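Local coordinates for probable mannosyltransferase KTR4 (Saccharomyces cerevisiae, PDB 5A07), which is a probable mannosyltransferase of the GT-A clan that binds guanosine-5'-diphosphate and manganese, at residues B[291-303]-B[413-425]. Residues are numbered along the deposited sequence; the frame is centred on the assembly and turned at random.
With ACT (acetate ion), chain H.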
ATOM      1  N   GLY B 291     -14.346   2.654  -9.974  1.00 22.47           N
ATOM      2  CA  GLY B 291     -13.723   2.208  -8.738  1.00 22.87           C
ATOM      3  C   GLY B 291     -13.604   0.697  -8.637  1.00 21.25           C
ATOM      4  O   GLY B 291     -14.320  -0.093  -9.314  1.00 19.00           O
ATOM      5  N   ALA B 292     -12.713   0.265  -7.749  1.00 18.05           N
ATOM      6  CA  ALA B 292     -12.440  -1.155  -7.609  1.00 16.94           C
ATOM      7  C   ALA B 292     -13.458  -1.835  -6.724  1.00 19.51           C
ATOM      8  O   ALA B 292     -13.133  -2.394  -5.702  1.00 17.53           O
ATOM      9  CB  ALA B 292     -11.033  -1.360  -7.090  1.00 17.93           C
ATOM     10  N   PHE B 293     -14.735  -1.803  -7.118  1.00 21.94           N
ATOM     11  CA  PHE B 293     -15.793  -2.229  -6.222  1.00 21.35           C
ATOM     12  C   PHE B 293     -15.871  -3.714  -5.993  1.00 22.69           C
ATOM     13  O   PHE B 293     -16.123  -4.137  -4.893  1.00 21.27           O
ATOM     14  CB  PHE B 293     -17.155  -1.710  -6.728  1.00 22.88           C
ATOM     15  CG  PHE B 293     -17.170  -0.233  -6.942  1.00 24.40           C
ATOM     16  CD1 PHE B 293     -16.900   0.639  -5.908  1.00 24.55           C
ATOM     17  CD2 PHE B 293     -17.464   0.294  -8.183  1.00 27.72           C
ATOM     18  CE1 PHE B 293     -16.902   2.023  -6.111  1.00 26.44           C
ATOM     19  CE2 PHE B 293     -17.486   1.668  -8.374  1.00 26.47           C
ATOM     20  CZ  PHE B 293     -17.172   2.531  -7.338  1.00 26.06           C
ATOM     21  N   ALA B 294     -15.617  -4.527  -7.023  1.00 20.37           N
ATOM     22  CA  ALA B 294     -15.627  -5.929  -6.839  1.00 20.64           C
ATOM     23  C   ALA B 294     -14.543  -6.411  -5.821  1.00 18.82           C
ATOM     24  O   ALA B 294     -14.775  -7.291  -4.969  1.00 18.41           O
ATOM     25  CB  ALA B 294     -15.472  -6.593  -8.200  1.00 23.54           C
ATOM     26  N   TRP B 295     -13.382  -5.824  -5.917  1.00 18.40           N
ATOM     27  CA  TRP B 295     -12.268  -6.130  -5.003  1.00 18.07           C
ATOM     28  C   TRP B 295     -12.623  -5.866  -3.558  1.00 17.62           C
ATOM     29  O   TRP B 295     -12.278  -6.672  -2.686  1.00 20.26           O
ATOM     30  CB  TRP B 295     -11.072  -5.286  -5.409  1.00 18.18           C
ATOM     31  CG  TRP B 295      -9.794  -5.431  -4.679  1.00 18.32           C
ATOM     32  CD1 TRP B 295      -9.018  -6.534  -4.596  1.00 18.25           C
ATOM     33  CD2 TRP B 295      -9.093  -4.409  -3.965  1.00 16.03           C
ATOM     34  NE1 TRP B 295      -7.886  -6.274  -3.867  1.00 15.57           N
ATOM     35  CE2 TRP B 295      -7.890  -4.967  -3.504  1.00 16.36           C
ATOM     36  CE3 TRP B 295      -9.358  -3.106  -3.667  1.00 16.50           C
ATOM     37  CZ2 TRP B 295      -6.980  -4.252  -2.745  1.00 16.50           C
ATOM     38  CZ3 TRP B 295      -8.428  -2.377  -2.951  1.00 18.00           C
ATOM     39  CH2 TRP B 295      -7.254  -2.962  -2.494  1.00 17.01           C
ATOM     40  N   LEU B 296     -13.352  -4.796  -3.267  1.00 19.97           N
ATOM     41  CA  LEU B 296     -13.865  -4.536  -1.912  1.00 20.13           C
ATOM     42  C   LEU B 296     -14.972  -5.526  -1.430  1.00 20.88           C
ATOM     43  O   LEU B 296     -15.154  -5.732  -0.245  1.00 20.84           O
ATOM     44  CB  LEU B 296     -14.444  -3.155  -1.845  1.00 22.54           C
ATOM     45  CG  LEU B 296     -13.532  -2.010  -2.263  1.00 20.75           C
ATOM     46  CD1 LEU B 296     -14.248  -0.694  -2.220  1.00 21.94           C
ATOM     47  CD2 LEU B 296     -12.316  -1.994  -1.308  1.00 21.63           C
ATOM     48  N   LYS B 297     -15.670  -6.171  -2.346  1.00 18.84           N
ATOM     49  CA  LYS B 297     -16.868  -6.939  -2.021  1.00 20.00           C
ATOM     50  C   LYS B 297     -16.716  -8.429  -2.211  1.00 19.85           C
ATOM     51  O   LYS B 297     -17.672  -9.161  -2.004  1.00 22.97           O
ATOM     52  CB  LYS B 297     -18.026  -6.444  -2.880  1.00 20.62           C
ATOM     53  CG  LYS B 297     -18.360  -5.000  -2.752  1.00 21.13           C
ATOM     54  CD  LYS B 297     -18.777  -4.559  -1.369  1.00 23.51           C
ATOM     55  CE  LYS B 297     -19.916  -5.408  -0.810  1.00 26.85           C
ATOM     56  NZ  LYS B 297     -20.397  -4.904   0.549  1.00 29.26           N
ATOM     57  N   ASP B 298     -15.505  -8.921  -2.506  1.00 19.50           N
ATOM     58  CA  ASP B 298     -15.286 -10.314  -2.756  1.00 19.75           C
ATOM     59  C   ASP B 298     -15.320 -11.109  -1.482  1.00 25.56           C
ATOM     60  O   ASP B 298     -14.390 -11.047  -0.636  1.00 20.23           O
ATOM     61  CB  ASP B 298     -13.948 -10.593  -3.481  1.00 21.44           C
ATOM     62  CG  ASP B 298     -13.889 -12.005  -4.059  1.00 20.76           C
ATOM     63  OD1 ASP B 298     -14.767 -12.842  -3.732  1.00 20.94           O
ATOM     64  OD2 ASP B 298     -12.895 -12.356  -4.750  1.00 19.96           O
ATOM     65  N   ASN B 299     -16.356 -11.943  -1.351  1.00 22.13           N
ATOM     66  CA  ASN B 299     -16.580 -12.688  -0.132  1.00 22.25           C
ATOM     67  C   ASN B 299     -16.237 -14.137  -0.306  1.00 23.76           C
ATOM     68  O   ASN B 299     -16.403 -14.951   0.622  1.00 26.40           O
ATOM     69  CB  ASN B 299     -18.069 -12.578   0.293  1.00 23.95           C
ATOM     70  CG  ASN B 299     -19.021 -13.016  -0.808  1.00 25.58           C
ATOM     71  OD1 ASN B 299     -18.901 -12.606  -1.946  1.00 23.72           O
ATOM     72  ND2 ASN B 299     -19.990 -13.826  -0.452  1.00 23.25           N
ATOM     73  N   SER B 300     -15.687 -14.500  -1.453  1.00 22.00           N
ATOM     74  CA  SER B 300     -15.570 -15.911  -1.770  1.00 22.21           C
ATOM     75  C   SER B 300     -14.392 -16.708  -1.200  1.00 23.10           C
ATOM     76  O   SER B 300     -14.492 -17.945  -1.094  1.00 21.40           O
ATOM     77  CB  SER B 300     -15.620 -16.107  -3.290  1.00 23.01           C
ATOM     78  OG  SER B 300     -14.552 -15.488  -3.980  1.00 22.25           O
ATOM     79  N   GLN B 301     -13.246 -16.045  -0.941  1.00 21.19           N
ATOM     80  CA  GLN B 301     -12.132 -16.738  -0.417  1.00 19.47           C
ATOM     81  C   GLN B 301     -12.131 -16.743   1.089  1.00 20.27           C
ATOM     82  O   GLN B 301     -11.798 -17.775   1.653  1.00 22.38           O
ATOM     83  CB  GLN B 301     -10.816 -16.098  -0.877  1.00 21.01           C
ATOM     84  CG  GLN B 301      -9.581 -16.875  -0.478  1.00 21.37           C
ATOM     85  CD  GLN B 301      -8.336 -16.329  -1.197  1.00 23.50           C
ATOM     86  OE1 GLN B 301      -8.178 -16.484  -2.410  1.00 26.23           O
ATOM     87  NE2 GLN B 301      -7.455 -15.694  -0.449  1.00 21.40           N
ATOM     88  N   ASN B 302     -12.446 -15.619   1.711  1.00 20.48           N
ATOM     89  CA  ASN B 302     -12.514 -15.444   3.181  1.00 22.79           C
ATOM     90  C   ASN B 302     -13.856 -14.842   3.592  1.00 22.61           C
ATOM     91  O   ASN B 302     -13.944 -13.694   4.031  1.00 22.72           O
ATOM     92  CB  ASN B 302     -11.399 -14.532   3.696  1.00 25.00           C
ATOM     93  CG  ASN B 302     -10.072 -15.156   3.572  1.00 24.58           C
ATOM     94  OD1 ASN B 302      -9.851 -16.258   4.053  1.00 26.84           O
ATOM     95  ND2 ASN B 302      -9.222 -14.548   2.833  1.00 24.98           N
ATOM     96  N   PRO B 303     -14.933 -15.666   3.517  1.00 23.13           N
ATOM     97  CA  PRO B 303     -16.261 -15.168   3.803  1.00 25.13           C
ATOM     98  C   PRO B 303     -16.422 -14.682   5.248  1.00 24.15           C
ATOM     99  O   PRO B 303     -17.237 -13.784   5.508  1.00 26.53           O
ATOM    100  CB  PRO B 303     -17.169 -16.396   3.534  1.00 25.05           C
ATOM    101  CG  PRO B 303     -16.269 -17.570   3.437  1.00 24.92           C
ATOM    102  CD  PRO B 303     -14.958 -17.027   2.955  1.00 25.08           C
ATOM    103  N   ASP B 413      -1.508 -18.834   2.548  1.00 23.30           N
ATOM    104  CA  ASP B 413      -1.915 -18.634   1.119  1.00 25.64           C
ATOM    105  C   ASP B 413      -3.254 -17.970   1.010  1.00 23.55           C
ATOM    106  O   ASP B 413      -3.479 -17.153   0.081  1.00 22.11           O
ATOM    107  CB  ASP B 413      -1.939 -19.924   0.304  1.00 29.66           C
ATOM    108  CG  ASP B 413      -0.530 -20.422  -0.039  1.00 36.25           C
ATOM    109  OD1 ASP B 413       0.376 -19.576  -0.211  1.00 34.60           O
ATOM    110  OD2 ASP B 413      -0.388 -21.650  -0.206  1.00 33.08           O
ATOM    111  N   ASN B 414      -4.146 -18.236   1.951  1.00 20.30           N
ATOM    112  CA  ASN B 414      -5.445 -17.558   1.903  1.00 22.30           C
ATOM    113  C   ASN B 414      -5.478 -16.081   2.316  1.00 21.35           C
ATOM    114  O   ASN B 414      -6.543 -15.452   2.264  1.00 20.33           O
ATOM    115  CB  ASN B 414      -6.507 -18.345   2.694  1.00 24.78           C
ATOM    116  CG  ASN B 414      -6.323 -18.262   4.176  1.00 28.22           C
ATOM    117  OD1 ASN B 414      -5.293 -17.849   4.716  1.00 25.36           O
ATOM    118  ND2 ASN B 414      -7.327 -18.734   4.865  1.00 31.09           N
ATOM    119  N   GLN B 415      -4.334 -15.520   2.704  1.00 19.10           N
ATOM    120  CA  GLN B 415      -4.203 -14.099   2.899  1.00 19.53           C
ATOM    121  C   GLN B 415      -3.884 -13.296   1.597  1.00 16.67           C
ATOM    122  O   GLN B 415      -3.910 -12.118   1.612  1.00 17.41           O
ATOM    123  CB  GLN B 415      -3.133 -13.836   4.000  1.00 21.28           C
ATOM    124  CG  GLN B 415      -3.444 -14.503   5.344  1.00 19.74           C
ATOM    125  CD  GLN B 415      -4.811 -14.178   5.838  1.00 21.39           C
ATOM    126  OE1 GLN B 415      -5.119 -13.055   6.102  1.00 24.35           O
ATOM    127  NE2 GLN B 415      -5.674 -15.204   5.953  1.00 26.29           N
ATOM    128  N   ASN B 416      -3.638 -13.975   0.497  1.00 18.56           N
ATOM    129  CA  ASN B 416      -3.359 -13.349  -0.801  1.00 17.95           C
ATOM    130  C   ASN B 416      -4.693 -12.933  -1.462  1.00 19.18           C
ATOM    131  O   ASN B 416      -5.573 -13.779  -1.633  1.00 17.97           O
ATOM    132  CB  ASN B 416      -2.644 -14.342  -1.688  1.00 19.00           C
ATOM    133  CG  ASN B 416      -1.956 -13.689  -2.883  1.00 19.21           C
ATOM    134  OD1 ASN B 416      -2.100 -12.486  -3.142  1.00 14.94           O
ATOM    135  ND2 ASN B 416      -1.246 -14.486  -3.614  1.00 19.43           N
ATOM    136  N   CYS B 417      -4.808 -11.641  -1.768  1.00 18.09           N
ATOM    137  CA  CYS B 417      -5.957 -11.116  -2.497  1.00 17.76           C
ATOM    138  C   CYS B 417      -5.638 -10.793  -3.934  1.00 18.03           C
ATOM    139  O   CYS B 417      -6.468 -10.271  -4.659  1.00 19.25           O
ATOM    140  CB  CYS B 417      -6.544  -9.927  -1.750  1.00 19.16           C
ATOM    141  SG  CYS B 417      -8.213  -9.567  -2.379  1.00 21.72           S
ATOM    142  N   GLN B 418      -4.430 -11.121  -4.402  1.00 16.77           N
ATOM    143  CA  GLN B 418      -4.005 -10.696  -5.712  1.00 15.80           C
ATOM    144  C   GLN B 418      -4.890 -11.299  -6.840  1.00 16.68           C
ATOM    145  O   GLN B 418      -5.138 -10.614  -7.825  1.00 15.53           O
ATOM    146  CB  GLN B 418      -2.531 -10.982  -5.956  1.00 15.93           C
ATOM    147  CG  GLN B 418      -1.986 -10.491  -7.307  1.00 15.88           C
ATOM    148  CD  GLN B 418      -1.900  -8.981  -7.341  1.00 18.21           C
ATOM    149  OE1 GLN B 418      -1.368  -8.363  -6.405  1.00 21.43           O
ATOM    150  NE2 GLN B 418      -2.408  -8.391  -8.360  1.00 19.04           N
ATOM    151  N   ALA B 419      -5.375 -12.544  -6.697  1.00 15.56           N
ATOM    152  CA  ALA B 419      -6.249 -13.145  -7.703  1.00 16.21           C
ATOM    153  C   ALA B 419      -7.506 -12.334  -7.901  1.00 16.48           C
ATOM    154  O   ALA B 419      -7.957 -12.185  -9.028  1.00 17.82           O
ATOM    155  CB  ALA B 419      -6.613 -14.587  -7.346  1.00 18.03           C
ATOM    156  N   THR B 420      -8.063 -11.788  -6.821  1.00 18.21           N
ATOM    157  CA  THR B 420      -9.247 -10.939  -6.913  1.00 17.89           C
ATOM    158  C   THR B 420      -8.983  -9.654  -7.713  1.00 18.16           C
ATOM    159  O   THR B 420      -9.765  -9.276  -8.595  1.00 17.48           O
ATOM    160  CB  THR B 420      -9.822 -10.623  -5.517  1.00 18.87           C
ATOM    161  OG1 THR B 420     -10.232 -11.845  -4.925  1.00 21.67           O
ATOM    162  CG2 THR B 420     -10.998  -9.629  -5.584  1.00 17.59           C
ATOM    163  N   TRP B 421      -7.844  -9.036  -7.465  1.00 16.67           N
ATOM    164  CA  TRP B 421      -7.442  -7.859  -8.200  1.00 15.13           C
ATOM    165  C   TRP B 421      -7.224  -8.205  -9.719  1.00 14.47           C
ATOM    166  O   TRP B 421      -7.691  -7.458 -10.604  1.00 17.48           O
ATOM    167  CB  TRP B 421      -6.094  -7.287  -7.597  1.00 13.59           C
ATOM    168  CG  TRP B 421      -5.712  -6.013  -8.240  1.00 13.88           C
ATOM    169  CD1 TRP B 421      -4.870  -5.834  -9.311  1.00 14.59           C
ATOM    170  CD2 TRP B 421      -6.246  -4.733  -7.934  1.00 14.28           C
ATOM    171  NE1 TRP B 421      -4.861  -4.544  -9.674  1.00 13.96           N
ATOM    172  CE2 TRP B 421      -5.710  -3.843  -8.842  1.00 13.20           C
ATOM    173  CE3 TRP B 421      -7.196  -4.275  -6.987  1.00 15.81           C
ATOM    174  CZ2 TRP B 421      -6.019  -2.503  -8.837  1.00 16.50           C
ATOM    175  CZ3 TRP B 421      -7.520  -2.901  -6.962  1.00 16.48           C
ATOM    176  CH2 TRP B 421      -6.951  -2.043  -7.902  1.00 16.82           C
ATOM    177  N   ILE B 422      -6.562  -9.299  -9.982  1.00 15.49           N
ATOM    178  CA  ILE B 422      -6.352  -9.744 -11.391  1.00 16.72           C
ATOM    179  C   ILE B 422      -7.698  -9.995 -12.064  1.00 16.28           C
ATOM    180  O   ILE B 422      -7.945  -9.511 -13.182  1.00 14.95           O
ATOM    181  CB  ILE B 422      -5.502 -11.015 -11.494  1.00 16.17           C
ATOM    182  CG1 ILE B 422      -4.066 -10.708 -11.062  1.00 16.12           C
ATOM    183  CG2 ILE B 422      -5.483 -11.574 -12.950  1.00 17.04           C
ATOM    184  CD1 ILE B 422      -3.228 -11.917 -10.820  1.00 18.51           C
ATOM    185  N   ARG B 423      -8.542 -10.722 -11.389  1.00 17.31           N
ATOM    186  CA  ARG B 423      -9.843 -11.126 -11.978  1.00 18.30           C
ATOM    187  C   ARG B 423     -10.773  -9.948 -12.243  1.00 19.13           C
ATOM    188  O   ARG B 423     -11.439  -9.904 -13.289  1.00 19.29           O
ATOM    189  CB  ARG B 423     -10.503 -12.126 -11.065  1.00 18.88           C
ATOM    190  CG  ARG B 423     -11.914 -12.602 -11.502  1.00 19.25           C
ATOM    191  CD  ARG B 423     -12.475 -13.604 -10.514  1.00 18.24           C
ATOM    192  NE  ARG B 423     -11.606 -14.739 -10.524  1.00 18.90           N
ATOM    193  CZ  ARG B 423     -10.967 -15.310  -9.479  1.00 20.02           C
ATOM    194  NH1 ARG B 423     -11.167 -14.893  -8.248  1.00 20.63           N
ATOM    195  NH2 ARG B 423     -10.142 -16.330  -9.724  1.00 20.63           N
ATOM    196  N   HIS B 424     -10.836  -9.002 -11.321  1.00 18.36           N
ATOM    197  CA  HIS B 424     -11.882  -7.967 -11.321  1.00 20.59           C
ATOM    198  C   HIS B 424     -11.413  -6.546 -11.554  1.00 21.73           C
ATOM    199  O   HIS B 424     -12.223  -5.663 -11.910  1.00 20.63           O
ATOM    200  CB  HIS B 424     -12.636  -7.955  -9.998  1.00 21.16           C
ATOM    201  CG  HIS B 424     -13.401  -9.204  -9.764  1.00 20.68           C
ATOM    202  ND1 HIS B 424     -14.559  -9.501 -10.454  1.00 20.00           N
ATOM    203  CD2 HIS B 424     -13.188 -10.222  -8.917  1.00 21.79           C
ATOM    204  CE1 HIS B 424     -15.007 -10.668 -10.050  1.00 20.44           C
ATOM    205  NE2 HIS B 424     -14.190 -11.134  -9.122  1.00 22.93           N
ATOM    206  N   SER B 425     -10.142  -6.260 -11.330  1.00 17.37           N
ATOM    207  CA  SER B 425      -9.723  -4.897 -11.371  1.00 16.73           C
ATOM    208  C   SER B 425      -8.861  -4.598 -12.536  1.00 16.27           C
ATOM    209  O   SER B 425      -8.660  -3.440 -12.829  1.00 21.13           O
ATOM    210  CB  SER B 425      -8.954  -4.458 -10.135  1.00 18.23           C
ATOM    211  OG  SER B 425      -9.726  -4.605  -8.995  1.00 19.36           O
TER
HETATM  212  C   ACT H1465     -23.373  -6.355   2.569  1.00 34.14           C
HETATM  213  O   ACT H1465     -23.129  -7.557   2.277  1.00 33.12           O
HETATM  214  OXT ACT H1465     -22.789  -5.355   2.073  1.00 30.85           O
HETATM  215  CH3 ACT H1465     -24.456  -6.074   3.605  1.00 39.10           C
HETATM  216  O   HOH W   1     -12.571  -4.404  -8.602  1.00 16.35           O
HETATM  217  O   HOH W   2     -13.440 -13.270  -7.308  1.00 23.03           O
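W421 drives the edge of its six-membered ring into one face of the W295 indole, an edge-to-face (T-shaped) pair with the planes at 82° and the centroid of that ring 4.8 Å from the centroid of the W295 five-membered ring. The leading atom is CE3 of W421, 3.6 Å from CD2 of W295. With its CG anti to the backbone N (chi1 -178°), W295 turns that face to W421, and CG2 of T420 sits at the indole edge, near the ring plane. C417 SG sits obliquely 3.6 Å from W295 NE1; that N-H is spent on N261 of strand 256-262, and F317 also stacks on W295. In this GT-A-type protein the pair packs helix 418-425, late in the chain, against helix 293-297, roughly antiparallel at 147°, and the C417-C315 disulfide ties segment 413-425 to the chain beside strand 316-317. Three residues beyond W295, D298 OD2 accepts from T420 OG1 at 2.7 Å, on the anti side of the carboxylate. The other oxygen, OD1, closes an Asx turn with S300 N and also takes the S300 hydroxyl, so D298 is held at both oxygens. Farther along, the amide of Q301 reaches out on an extended chain and its NE2 bridges two carbonyls, N414 O and N416 O, each at 2.9 Å, while OE1 is bonded to N72. N302 ND2 meets the same N414 O almost head-on, at 2.9 Å, giving that carbonyl two donors.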